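Local coordinates for protein putative adhesin (Bacteroides thetaiotaomicron, PDB 4QDG) that belongs to the FimB/Mfa2 family of bacterial fimbrillin-associated proteins, probably acts in cell adhesion as a pilus anchor lipoprotein of the outer membrane, and binds magnesium ions, at residues Val155-Met160 with Phe283-Asn288; Thr175-Leu180 with Arg229-Pro234. All blocks are in the same frame, centred on the assembly; numbering follows the deposited sequence.

Overall arrangement
Reading from the N terminus, strand 140-159 supplies the first half of contact 1 at its C-terminal end. The chain then enters strand 170-176, whose end and following loop, 175-180, form the first half of contact 2. That contact closes when the loop 229-234 returns, just before strand 235-240. Two helices, 252-263 and 269-275, precede strand 278-285, which pairs with strand 140-159 and closes contact 1 round the whole of contact 2; the loops nest and do not cross. Contact 1 joins strands near one end of the molecule; contact 2 ties a strand end and the loop after it to loop 229-234, nearer the middle, the centres of the two contacts lying about 27 Å apart.

Contact 1: residues Val155-Met160 with Phe283-Asn288; sequences VVLQQM and FFLSPN
Four backbone hydrogen bonds join strand 155-159, and M160 just beyond it, to the parallel strand 283-285. The N of F283 donates to O of V156 at 2.8 Å, and O of F283 accepts from the N of Q158. Beyond them L285 N reaches Q158 O, and M160 N closes the series on L285 O at 3.1 Å. This parallel bridge (L157-F283, Q158-F284, Q159-L285) links strands distant in sequence amid mostly antiparallel pairings, consistent with the beta-rich transthyretin clan. The carbonyl of Q158 takes a second contact from the F284 CA hydrogen. Where the strands end, a water donates both to Q159 OE1 (3.0 Å) and to L285 O, while the NE2 of Q159 is bonded to the O of P164; OE1 of Q159 also lies 3.4 Å from CA of P287.

Side chains alternate between the two faces. On one, Q158 and F284 run side by side and point the same way: with CG anti to the backbone N (chi1 -178°), the extended glutamine brings its amide CD to 3.8 Å from CE1 of F284, the amide and ring planes 62° apart. On the other, L157, F283 and L285 pack together; CB of L157 touches CD1 of L285 at 3.9 Å, and CG1 of V155 meets the F283 ring at CE1 (4.0 Å).

This apolar face is buried against strands 170-176 and 246-251, where F170, F172, I248 and I250 meet it, and W291 stands edge-to-face with F283. Strand 213-223 flanks 155-159 on its other side, bonded through A217 and A219.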
loop_
_atom_site.group_PDB
_atom_site.type_symbol
_atom_site.label_atom_id
_atom_site.label_comp_id
_atom_site.label_asym_id
_atom_site.label_seq_id
_atom_site.Cartn_x
_atom_site.Cartn_y
_atom_site.Cartn_z
ATOM N N VAL A 155 3.976 -13.482 -6.357
ATOM C CA VAL A 155 5.055 -13.948 -7.208
ATOM C C VAL A 155 4.770 -15.376 -7.585
ATOM O O VAL A 155 4.581 -16.206 -6.706
ATOM C CB VAL A 155 6.442 -13.775 -6.523
ATOM C CG1 VAL A 155 7.563 -14.226 -7.452
ATOM C CG2 VAL A 155 6.658 -12.311 -6.090
ATOM N N VAL A 156 4.750 -15.677 -8.896
ATOM C CA VAL A 156 4.488 -17.015 -9.401
ATOM C C VAL A 156 5.703 -17.548 -10.183
ATOM O O VAL A 156 6.305 -16.819 -10.967
ATOM C CB VAL A 156 3.185 -17.061 -10.239
ATOM C CG1 VAL A 156 2.989 -18.419 -10.927
ATOM C CG2 VAL A 156 1.967 -16.734 -9.374
ATOM N N LEU A 157 6.074 -18.818 -9.920
ATOM C CA LEU A 157 7.125 -19.533 -10.642
ATOM C C LEU A 157 6.442 -20.620 -11.432
ATOM O O LEU A 157 5.710 -21.422 -10.862
ATOM C CB LEU A 157 8.221 -20.091 -9.720
ATOM C CG LEU A 157 8.860 -19.153 -8.696
ATOM C CD1 LEU A 157 9.928 -19.871 -7.939
ATOM C CD2 LEU A 157 9.442 -17.900 -9.372
ATOM N N GLN A 158 6.584 -20.570 -12.771
ATOM C CA GLN A 158 5.927 -21.480 -13.699
ATOM C C GLN A 158 6.906 -22.083 -14.683
ATOM O O GLN A 158 7.660 -21.359 -15.305
ATOM C CB GLN A 158 4.847 -20.715 -14.463
ATOM C CG GLN A 158 4.040 -21.579 -15.459
ATOM C CD GLN A 158 2.740 -20.935 -15.865
ATOM O OE1 GLN A 158 2.217 -20.039 -15.184
ATOM N NE2 GLN A 158 2.167 -21.417 -16.957
ATOM N N GLN A 159 6.885 -23.398 -14.856
ATOM C CA GLN A 159 7.778 -24.005 -15.858
ATOM C C GLN A 159 7.203 -23.779 -17.234
ATOM O O GLN A 159 6.010 -23.965 -17.427
ATOM C CB GLN A 159 8.002 -25.488 -15.608
ATOM C CG GLN A 159 9.061 -25.733 -14.562
ATOM C CD GLN A 159 9.753 -27.033 -14.810
ATOM O OE1 GLN A 159 10.431 -27.206 -15.826
ATOM N NE2 GLN A 159 9.585 -27.972 -13.886
HETATM N N MSE A 160 8.043 -23.326 -18.169
HETATM C CA MSE A 160 7.711 -23.102 -19.572
HETATM C C MSE A 160 7.145 -24.375 -20.219
HETATM O O MSE A 160 6.184 -24.282 -20.981
HETATM C CB MSE A 160 8.955 -22.649 -20.321
HETATM C CG MSE A 160 8.643 -22.033 -21.656
HETATM SE SE MSE A 160 10.221 -21.990 -22.788
HETATM C CE MSE A 160 10.234 -23.859 -23.321
ATOM N N PHE A 283 7.055 -15.552 -13.377
ATOM C CA PHE A 283 8.383 -15.796 -13.914
ATOM C C PHE A 283 8.398 -17.219 -14.484
ATOM O O PHE A 283 7.930 -18.156 -13.829
ATOM C CB PHE A 283 9.469 -15.591 -12.838
ATOM C CG PHE A 283 9.572 -14.177 -12.299
ATOM C CD1 PHE A 283 8.746 -13.743 -11.268
ATOM C CD2 PHE A 283 10.517 -13.291 -12.801
ATOM C CE1 PHE A 283 8.842 -12.435 -10.770
ATOM C CE2 PHE A 283 10.611 -11.988 -12.308
ATOM C CZ PHE A 283 9.776 -11.570 -11.286
ATOM N N PHE A 284 8.907 -17.375 -15.708
ATOM C CA PHE A 284 8.953 -18.690 -16.355
ATOM C C PHE A 284 10.328 -19.316 -16.161
ATOM O O PHE A 284 11.347 -18.627 -16.264
ATOM C CB PHE A 284 8.554 -18.610 -17.837
ATOM C CG PHE A 284 7.142 -18.103 -17.980
ATOM C CD1 PHE A 284 6.058 -18.976 -17.873
ATOM C CD2 PHE A 284 6.887 -16.746 -18.146
ATOM C CE1 PHE A 284 4.750 -18.501 -17.977
ATOM C CE2 PHE A 284 5.586 -16.270 -18.210
ATOM C CZ PHE A 284 4.523 -17.145 -18.111
ATOM N N LEU A 285 10.331 -20.608 -15.794
ATOM C CA LEU A 285 11.557 -21.343 -15.504
ATOM C C LEU A 285 11.799 -22.449 -16.500
ATOM O O LEU A 285 10.866 -23.069 -17.009
ATOM C CB LEU A 285 11.543 -21.953 -14.076
ATOM C CG LEU A 285 11.157 -21.026 -12.892
ATOM C CD1 LEU A 285 11.249 -21.778 -11.565
ATOM C CD2 LEU A 285 12.001 -19.750 -12.859
ATOM N N SER A 286 13.077 -22.704 -16.743
ATOM C CA SER A 286 13.578 -23.798 -17.560
ATOM C C SER A 286 13.606 -25.093 -16.691
ATOM O O SER A 286 13.497 -24.966 -15.459
ATOM C CB SER A 286 14.957 -23.437 -18.097
ATOM O OG SER A 286 15.794 -22.989 -17.049
ATOM N N PRO A 287 13.738 -26.335 -17.265
ATOM C CA PRO A 287 13.733 -27.555 -16.414
ATOM C C PRO A 287 14.758 -27.565 -15.279
ATOM O O PRO A 287 14.482 -28.188 -14.254
ATOM C CB PRO A 287 14.013 -28.684 -17.399
ATOM C CG PRO A 287 13.469 -28.168 -18.692
ATOM C CD PRO A 287 13.809 -26.693 -18.694
ATOM N N ASN A 288 15.883 -26.824 -15.407
ATOM C CA ASN A 288 16.913 -26.727 -14.361
ATOM C C ASN A 288 16.527 -25.709 -13.256
ATOM O O ASN A 288 17.320 -25.469 -12.334
ATOM C CB ASN A 288 18.272 -26.363 -14.977
ATOM C CG ASN A 288 18.309 -25.055 -15.741
ATOM O OD1 ASN A 288 17.283 -24.444 -16.033
ATOM N ND2 ASN A 288 19.499 -24.604 -16.104
HETATM O O HOH W 1 10.375 -25.603 -18.417
#

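Contact 2: residues Thr175-Leu180 with Arg229-Pro234; sequences TDDNIL and RDWYSP
R229 donates from NH2 to OD1 of D176 at 2.8 Å, a salt bridge that ties the end of strand 170-176 to the loop leading into strand 235-240, its antiparallel partner in a four-stranded sheet. The bond uses the syn side of the carboxylate and lies close to the guanidinium plane, the two planes being 29° apart. The same NH2 makes a weak hydrogen bond to O of D177 at 2.7 Å, so one nitrogen holds two consecutive residues. A water completes the link, donating to OD2 of D176 and accepting from NH1 of R229.

W231 and Y232 pack beside this charged pair: NE of R229 lies over one face of the indole, toward its rim, and CB of Y232 over one face of the guanidinium. CB of D177 sits over one face of the Y232 ring in a CH-pi contact, 4.0 Å from the centroid. The carboxylate of D177 meets the edge of the W231 ring, its plane nearly perpendicular to that of the indole; CG approaches CZ3 at 3.7 Å, and its oxygens are bonded to the backbone N atoms of N190 and G191. CG of D177 stands anti to the backbone N (chi1 -173°), which turns the carboxylate to the indole. Alongside D176, the ring of P234 brings CG to 3.3 Å from OD2.

In the second shell, NH1 of R229 is bonded to O of M227, helping to orient the guanidinium, and N178 is held by Y195 and R225. About 10 Å separates the N178 side chain from a bound magnesium ion, and no residue of the contact is among its ligands. At the strand end, a water bridges OG1 of T175 and OH of Y232, while OD1 of D176 also accepts from N of D177 on its anti side, at 2.7 Å.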
loop_
_atom_site.group_PDB
_atom_site.type_symbol
_atom_site.label_atom_id
_atom_site.label_comp_id
_atom_site.label_asym_id
_atom_site.label_seq_id
_atom_site.Cartn_x
_atom_site.Cartn_y
_atom_site.Cartn_z
ATOM N N THR A 175 13.349 -6.682 -0.453
ATOM C CA THR A 175 14.113 -5.762 0.370
ATOM C C THR A 175 13.728 -4.346 -0.074
ATOM O O THR A 175 13.623 -4.054 -1.277
ATOM C CB THR A 175 15.618 -6.012 0.318
ATOM O OG1 THR A 175 16.049 -6.076 -1.048
ATOM C CG2 THR A 175 16.046 -7.232 1.136
ATOM N N ASP A 176 13.506 -3.475 0.907
ATOM C CA ASP A 176 13.127 -2.082 0.665
ATOM C C ASP A 176 13.413 -1.276 1.892
ATOM O O ASP A 176 13.690 -1.841 2.938
ATOM C CB ASP A 176 11.618 -1.982 0.293
ATOM C CG ASP A 176 11.222 -0.767 -0.526
ATOM O OD1 ASP A 176 12.016 0.225 -0.566
ATOM O OD2 ASP A 176 10.168 -0.827 -1.194
ATOM N N ASP A 177 13.346 0.048 1.768
ATOM C CA ASP A 177 13.495 0.976 2.878
ATOM C C ASP A 177 12.265 1.881 2.796
ATOM O O ASP A 177 12.336 3.002 2.299
ATOM C CB ASP A 177 14.854 1.725 2.807
ATOM C CG ASP A 177 15.170 2.585 4.023
ATOM O OD1 ASP A 177 14.215 2.981 4.746
ATOM O OD2 ASP A 177 16.372 2.887 4.241
ATOM N N ASN A 178 11.108 1.357 3.222
ATOM C CA ASN A 178 9.845 2.080 3.050
ATOM C C ASN A 178 8.870 1.958 4.233
ATOM O O ASN A 178 7.676 2.057 4.009
ATOM C CB ASN A 178 9.149 1.536 1.763
ATOM C CG ASN A 178 8.764 0.077 1.808
ATOM O OD1 ASN A 178 9.289 -0.689 2.605
ATOM N ND2 ASN A 178 7.825 -0.350 0.937
ATOM N N ILE A 179 9.346 1.756 5.471
ATOM C CA ILE A 179 8.431 1.545 6.596
ATOM C C ILE A 179 8.244 2.806 7.473
ATOM O O ILE A 179 7.470 2.750 8.436
ATOM C CB ILE A 179 8.809 0.315 7.458
ATOM C CG1 ILE A 179 10.103 0.526 8.260
ATOM C CG2 ILE A 179 8.807 -0.964 6.626
ATOM C CD1 ILE A 179 10.102 -0.207 9.584
ATOM N N LEU A 180 8.910 3.928 7.126
ATOM C CA LEU A 180 8.782 5.195 7.848
ATOM C C LEU A 180 8.264 6.286 6.918
ATOM O O LEU A 180 8.879 6.563 5.889
ATOM C CB LEU A 180 10.124 5.617 8.486
ATOM C CG LEU A 180 10.104 6.880 9.373
ATOM C CD1 LEU A 180 9.212 6.692 10.615
ATOM C CD2 LEU A 180 11.538 7.280 9.807
ATOM N N ARG A 229 12.474 6.662 -6.099
ATOM C CA ARG A 229 13.313 7.661 -5.414
ATOM C C ARG A 229 14.763 7.345 -5.695
ATOM O O ARG A 229 15.070 6.207 -6.036
ATOM C CB ARG A 229 13.034 7.768 -3.906
ATOM C CG ARG A 229 13.316 6.488 -3.148
ATOM C CD ARG A 229 12.226 6.281 -2.139
ATOM N NE ARG A 229 12.511 5.175 -1.219
ATOM C CZ ARG A 229 12.068 3.933 -1.374
ATOM N NH1 ARG A 229 11.390 3.593 -2.458
ATOM N NH2 ARG A 229 12.304 3.020 -0.449
ATOM N N ASP A 230 15.652 8.335 -5.585
ATOM C CA ASP A 230 17.045 8.081 -5.938
ATOM C C ASP A 230 17.848 7.444 -4.775
ATOM O O ASP A 230 18.954 6.990 -5.031
ATOM C CB ASP A 230 17.751 9.337 -6.535
ATOM C CG ASP A 230 17.717 10.624 -5.734
ATOM O OD1 ASP A 230 17.653 10.553 -4.481
ATOM O OD2 ASP A 230 17.811 11.714 -6.354
ATOM N N TRP A 231 17.275 7.336 -3.550
ATOM C CA TRP A 231 18.009 6.774 -2.404
ATOM C C TRP A 231 17.729 5.284 -2.122
ATOM O O TRP A 231 18.460 4.680 -1.345
ATOM C CB TRP A 231 17.814 7.614 -1.122
ATOM C CG TRP A 231 16.393 7.882 -0.725
ATOM C CD1 TRP A 231 15.647 8.980 -1.051
ATOM C CD2 TRP A 231 15.594 7.104 0.177
ATOM N NE1 TRP A 231 14.410 8.908 -0.450
ATOM C CE2 TRP A 231 14.364 7.785 0.343
ATOM C CE3 TRP A 231 15.787 5.883 0.851
ATOM C CZ2 TRP A 231 13.332 7.286 1.153
ATOM C CZ3 TRP A 231 14.759 5.389 1.646
ATOM C CH2 TRP A 231 13.547 6.086 1.787
ATOM N N TYR A 232 16.726 4.679 -2.759
ATOM C CA TYR A 232 16.493 3.249 -2.604
ATOM C C TYR A 232 15.883 2.665 -3.844
ATOM O O TYR A 232 14.986 3.242 -4.438
ATOM C CB TYR A 232 15.662 2.840 -1.362
ATOM C CG TYR A 232 16.148 1.510 -0.826
ATOM C CD1 TYR A 232 17.275 1.441 -0.015
ATOM C CD2 TYR A 232 15.575 0.310 -1.248
ATOM C CE1 TYR A 232 17.800 0.224 0.395
ATOM C CE2 TYR A 232 16.108 -0.917 -0.859
ATOM C CZ TYR A 232 17.208 -0.951 -0.014
ATOM O OH TYR A 232 17.781 -2.119 0.410
ATOM N N SER A 233 16.388 1.488 -4.214
ATOM C CA SER A 233 15.948 0.690 -5.351
ATOM C C SER A 233 15.435 -0.661 -4.788
ATOM O O SER A 233 16.226 -1.573 -4.554
ATOM C CB SER A 233 17.094 0.518 -6.352
ATOM O OG SER A 233 16.649 -0.144 -7.522
ATOM N N PRO A 234 14.118 -0.769 -4.489
ATOM C CA PRO A 234 13.588 -2.032 -3.920
ATOM C C PRO A 234 13.873 -3.249 -4.813
ATOM O O PRO A 234 13.799 -3.162 -6.065
ATOM C CB PRO A 234 12.079 -1.779 -3.803
ATOM C CG PRO A 234 11.926 -0.304 -3.894
ATOM C CD PRO A 234 13.049 0.233 -4.683
HETATM O O HOH W 2 17.858 -4.060 -1.399
HETATM O O HOH W 3 9.367 1.584 -2.115
#